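Local structure of putative peptidase (Bacteroides fragilis, 5DYN) at residues G62-Y65 against Q66-P70; A17-Q20 against V21-D24. The protein is the C-terminal part of a putative clostripain-family cysteine protease implicated in activating Bacteroides fragilis toxin. One frame throughout, in Å; residues are numbered along the deposited sequence.

Interaction 1: G62-Y65 against Q66-P70; sequences GAPY and QTVVP. With NA (sodium ion), chain E.
Pro64 O takes three hydrogen bonds from the first turn of helix 65-72, with Pro64 at the N-cap. Thr67 N donates to Pro64 O at 2.8 Å, from above the carbonyl plane. Val68 N donates to the same Pro64 O at 2.9 Å. The third donor is Thr67 OG1, 3.0 Å from Pro64 O and in the carbonyl plane. With OG1 between the backbone N and carbonyl carbon of Thr67 (chi1 64°), the hydroxyl is turned back to the cap. One residue on, Val69 N bonds to Tyr65 O at 3.2 Å.

Apolar side chains pack around the same turn. Val68 CG2 lies beside its own backbone N and meets both Pro64 CD and Ala63 CB at 3.7 Å. Ala63 CB also sits over one face of the Tyr65 ring, toward its rim. Val69 CG2 approaches the ring edge and lies 4.2 Å from Tyr65 CB.

Pro64 is the centre of an inverse gamma turn, closed by a weak bond from Tyr65 N to Ala63 O. Ala63 O also binds the sodium ion at 2.6 Å, and a water is another ligand. Pro61 O and, from the other chain, Glu38 OE1 and Asp35 OD1 are further ligands. That Glu38 also accepts from Tyr65 N. Asp31 accepts from Ala63 N and, weakly, from Tyr65 OH.

The ion thus ties the start of helix 65-72 to the other chain. The positive end of the helix dipole probably favours the Glu38 carboxylate there.

Interaction 2: A17-Q20 against V21-D24; sequences AALQ and VAPD
Val21 N and Ala18 O close a type I beta turn, Ala18 to Val21, at the C-terminal end of helix 12-18. Val21 N lies 3.5 Å from Ala18 O, a weak bond but fairly straight at 161°. A second weak bond follows, from Ala22 N to Leu19 O at 3.2 Å. It is more bent, at 138°. Before them Gln20 N makes a weak bond to Ala17 O. The helix therefore unwinds through a run of i to i+3 bonds before the chain extends at Ala22.

Few side chains meet across the turn. Leu19 CD2 and Ala22 CB are the one apolar pair, at 4.4 Å. Both residues also pack on Ile99 of the other chain, and Leu19 touches Cys47 as well. Ala22 CB lies close to the backbone oxygen that its own N bonds, 3.2 Å from Leu19 O.

Gln20 folds back along the helix. Its chain bends at chi2, and NE2 donates to His16 O in the last helical turn. Asp46 and Cys47 border it.

With CG1 of Val21 anti to the carbonyl carbon (chi1 -59°), CG2 falls between N and the carbonyl carbon. This brings Val21 CG2 to 3.3 Å from Ala18 O, the oxygen that accepts from Val21 N.

How the interactions relate
From the N terminus, interaction 2 comes first. It turns the chain out of helix 12-18 and leads it into strand 25-31, an outer strand of the mixed sheet within this chain. Helix 38-43 and strand 50-53 follow. The loop after strand 50-53 then ends in interaction 1, which starts helix 65-72. The two contacts are in series and neither nest nor cross. Each is local, joining residues close in sequence. The centres of interaction 1 and interaction 2 are about 24 Å apart. The nearest atoms of interaction 1 and interaction 2 are about 15 Å apart. Strand 25-31 connects them indirectly: interaction 2 leads into it, and Phe29 on it packs against Ala63 and Val68. Both contacts also meet the other chain.

Interaction 1: G62-Y65 against Q66-P70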
loop_
_atom_site.group_PDB
_atom_site.type_symbol
_atom_site.label_atom_id
_atom_site.label_comp_id
_atom_site.label_asym_id
_atom_site.label_seq_id
_atom_site.Cartn_x
_atom_site.Cartn_y
_atom_site.Cartn_z
ATOM N N GLY B 62 12.685 -0.092 2.695
ATOM C CA GLY B 62 11.361 0.291 3.152
ATOM C C GLY B 62 11.308 1.550 3.996
ATOM O O GLY B 62 12.054 2.500 3.771
ATOM N N ALA B 63 10.412 1.558 4.975
ATOM C CA ALA B 63 10.234 2.721 5.831
ATOM C C ALA B 63 11.403 2.909 6.796
ATOM O O ALA B 63 11.993 1.933 7.263
ATOM C CB ALA B 63 8.927 2.604 6.607
ATOM N N PRO B 64 11.748 4.175 7.083
ATOM C CA PRO B 64 12.658 4.504 8.185
ATOM C C PRO B 64 11.919 4.373 9.507
ATOM O O PRO B 64 11.491 5.373 10.083
ATOM C CB PRO B 64 13.048 5.955 7.900
ATOM C CG PRO B 64 11.871 6.508 7.166
ATOM C CD PRO B 64 11.336 5.374 6.332
ATOM N N TYR B 65 11.768 3.141 9.979
ATOM C CA TYR B 65 10.934 2.864 11.144
ATOM C C TYR B 65 11.455 3.509 12.426
ATOM O O TYR B 65 10.779 3.478 13.452
ATOM C CB TYR B 65 10.785 1.351 11.336
ATOM C CG TYR B 65 9.878 0.708 10.310
ATOM C CD1 TYR B 65 8.496 0.815 10.413
ATOM C CD2 TYR B 65 10.401 -0.001 9.236
ATOM C CE1 TYR B 65 7.661 0.238 9.476
ATOM C CE2 TYR B 65 9.572 -0.585 8.293
ATOM C CZ TYR B 65 8.202 -0.462 8.419
ATOM O OH TYR B 65 7.369 -1.039 7.486
ATOM N N GLN B 66 12.645 4.099 12.372
ATOM C CA GLN B 66 13.148 4.850 13.514
ATOM C C GLN B 66 12.370 6.159 13.657
ATOM O O GLN B 66 12.253 6.703 14.753
ATOM C CB GLN B 66 14.649 5.123 13.383
ATOM C CG GLN B 66 15.051 5.935 12.166
ATOM C CD GLN B 66 15.452 5.070 10.988
ATOM O OE1 GLN B 66 14.967 3.951 10.828
ATOM N NE2 GLN B 66 16.346 5.586 10.157
ATOM N N THR B 67 11.826 6.652 12.545
ATOM C CA THR B 67 11.004 7.859 12.570
ATOM C C THR B 67 9.538 7.558 12.263
ATOM O O THR B 67 8.646 8.286 12.701
ATOM C CB THR B 67 11.509 8.908 11.571
ATOM O OG1 THR B 67 11.377 8.404 10.237
ATOM C CG2 THR B 67 12.968 9.250 11.845
ATOM N N VAL B 68 9.290 6.485 11.515
ATOM C CA VAL B 68 7.926 6.111 11.151
ATOM C C VAL B 68 7.165 5.576 12.363
ATOM O O VAL B 68 5.981 5.875 12.543
ATOM C CB VAL B 68 7.905 5.058 10.017
ATOM C CG1 VAL B 68 6.486 4.575 9.757
ATOM C CG2 VAL B 68 8.496 5.641 8.748
ATOM N N VAL B 69 7.843 4.799 13.203
ATOM C CA VAL B 69 7.202 4.267 14.403
ATOM C C VAL B 69 6.691 5.394 15.317
ATOM O O VAL B 69 5.541 5.342 15.749
ATOM C CB VAL B 69 8.144 3.317 15.192
ATOM C CG1 VAL B 69 7.716 3.216 16.642
ATOM C CG2 VAL B 69 8.178 1.942 14.546
ATOM N N PRO B 70 7.521 6.420 15.606
ATOM C CA PRO B 70 6.939 7.535 16.365
ATOM C C PRO B 70 5.785 8.221 15.631
ATOM O O PRO B 70 4.813 8.632 16.267
ATOM C CB PRO B 70 8.117 8.499 16.532
ATOM C CG PRO B 70 9.318 7.644 16.446
ATOM C CD PRO B 70 8.980 6.583 15.446
HETATM NA NA NA E . 14.034 0.395 6.955
HETATM O O HOH W 1 16.479 0.154 6.257
#

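Interaction 2: A17-Q20 against V21-D24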
loop_
_atom_site.group_PDB
_atom_site.type_symbol
_atom_site.label_atom_id
_atom_site.label_comp_id
_atom_site.label_asym_id
_atom_site.label_seq_id
_atom_site.Cartn_x
_atom_site.Cartn_y
_atom_site.Cartn_z
ATOM N N ALA B 17 -11.309 -9.824 3.482
ATOM C CA ALA B 17 -12.023 -10.770 4.333
ATOM C C ALA B 17 -11.324 -10.908 5.682
ATOM O O ALA B 17 -11.974 -10.972 6.724
ATOM C CB ALA B 17 -12.138 -12.125 3.647
ATOM N N ALA B 18 -9.996 -10.934 5.651
ATOM C CA ALA B 18 -9.194 -11.078 6.860
ATOM C C ALA B 18 -9.293 -9.855 7.770
ATOM O O ALA B 18 -9.342 -9.985 8.993
ATOM C CB ALA B 18 -7.741 -11.344 6.496
ATOM N N LEU B 19 -9.321 -8.668 7.174
ATOM C CA LEU B 19 -9.328 -7.428 7.946
ATOM C C LEU B 19 -10.686 -7.139 8.590
ATOM O O LEU B 19 -10.855 -6.122 9.265
ATOM C CB LEU B 19 -8.910 -6.251 7.062
ATOM C CG LEU B 19 -7.437 -6.219 6.648
ATOM C CD1 LEU B 19 -7.155 -5.061 5.701
ATOM C CD2 LEU B 19 -6.543 -6.137 7.876
ATOM N N GLN B 20 -11.647 -8.036 8.389
ATOM C CA GLN B 20 -12.971 -7.867 8.975
ATOM C C GLN B 20 -12.965 -8.121 10.480
ATOM O O GLN B 20 -13.788 -7.568 11.210
ATOM C CB GLN B 20 -13.982 -8.787 8.289
ATOM C CG GLN B 20 -14.260 -8.411 6.841
ATOM C CD GLN B 20 -14.603 -6.940 6.678
ATOM O OE1 GLN B 20 -15.733 -6.521 6.930
ATOM N NE2 GLN B 20 -13.621 -6.145 6.256
ATOM N N VAL B 21 -12.035 -8.954 10.945
ATOM C CA VAL B 21 -11.908 -9.215 12.374
ATOM C C VAL B 21 -11.092 -8.112 13.035
ATOM O O VAL B 21 -11.023 -8.023 14.259
ATOM C CB VAL B 21 -11.254 -10.584 12.660
ATOM C CG1 VAL B 21 -12.077 -11.701 12.041
ATOM C CG2 VAL B 21 -9.823 -10.616 12.145
ATOM N N ALA B 22 -10.476 -7.268 12.216
ATOM C CA ALA B 22 -9.726 -6.131 12.727
ATOM C C ALA B 22 -10.679 -5.035 13.164
ATOM O O ALA B 22 -11.753 -4.883 12.588
ATOM C CB ALA B 22 -8.758 -5.606 11.670
ATOM N N PRO B 23 -10.293 -4.268 14.194
ATOM C CA PRO B 23 -11.060 -3.065 14.522
ATOM C C PRO B 23 -10.875 -2.038 13.416
ATOM O O PRO B 23 -9.974 -2.209 12.594
ATOM C CB PRO B 23 -10.432 -2.595 15.836
ATOM C CG PRO B 23 -9.038 -3.114 15.787
ATOM C CD PRO B 23 -9.119 -4.434 15.069
ATOM N N ASP B 24 -11.703 -1.001 13.377
ATOM C CA ASP B 24 -11.529 0.018 12.354
ATOM C C ASP B 24 -10.186 0.702 12.555
ATOM O O ASP B 24 -9.870 1.164 13.650
ATOM C CB ASP B 24 -12.660 1.040 12.379
ATOM C CG ASP B 24 -12.524 2.073 11.279
ATOM O OD1 ASP B 24 -12.693 1.705 10.096
ATOM O OD2 ASP B 24 -12.239 3.250 11.591
#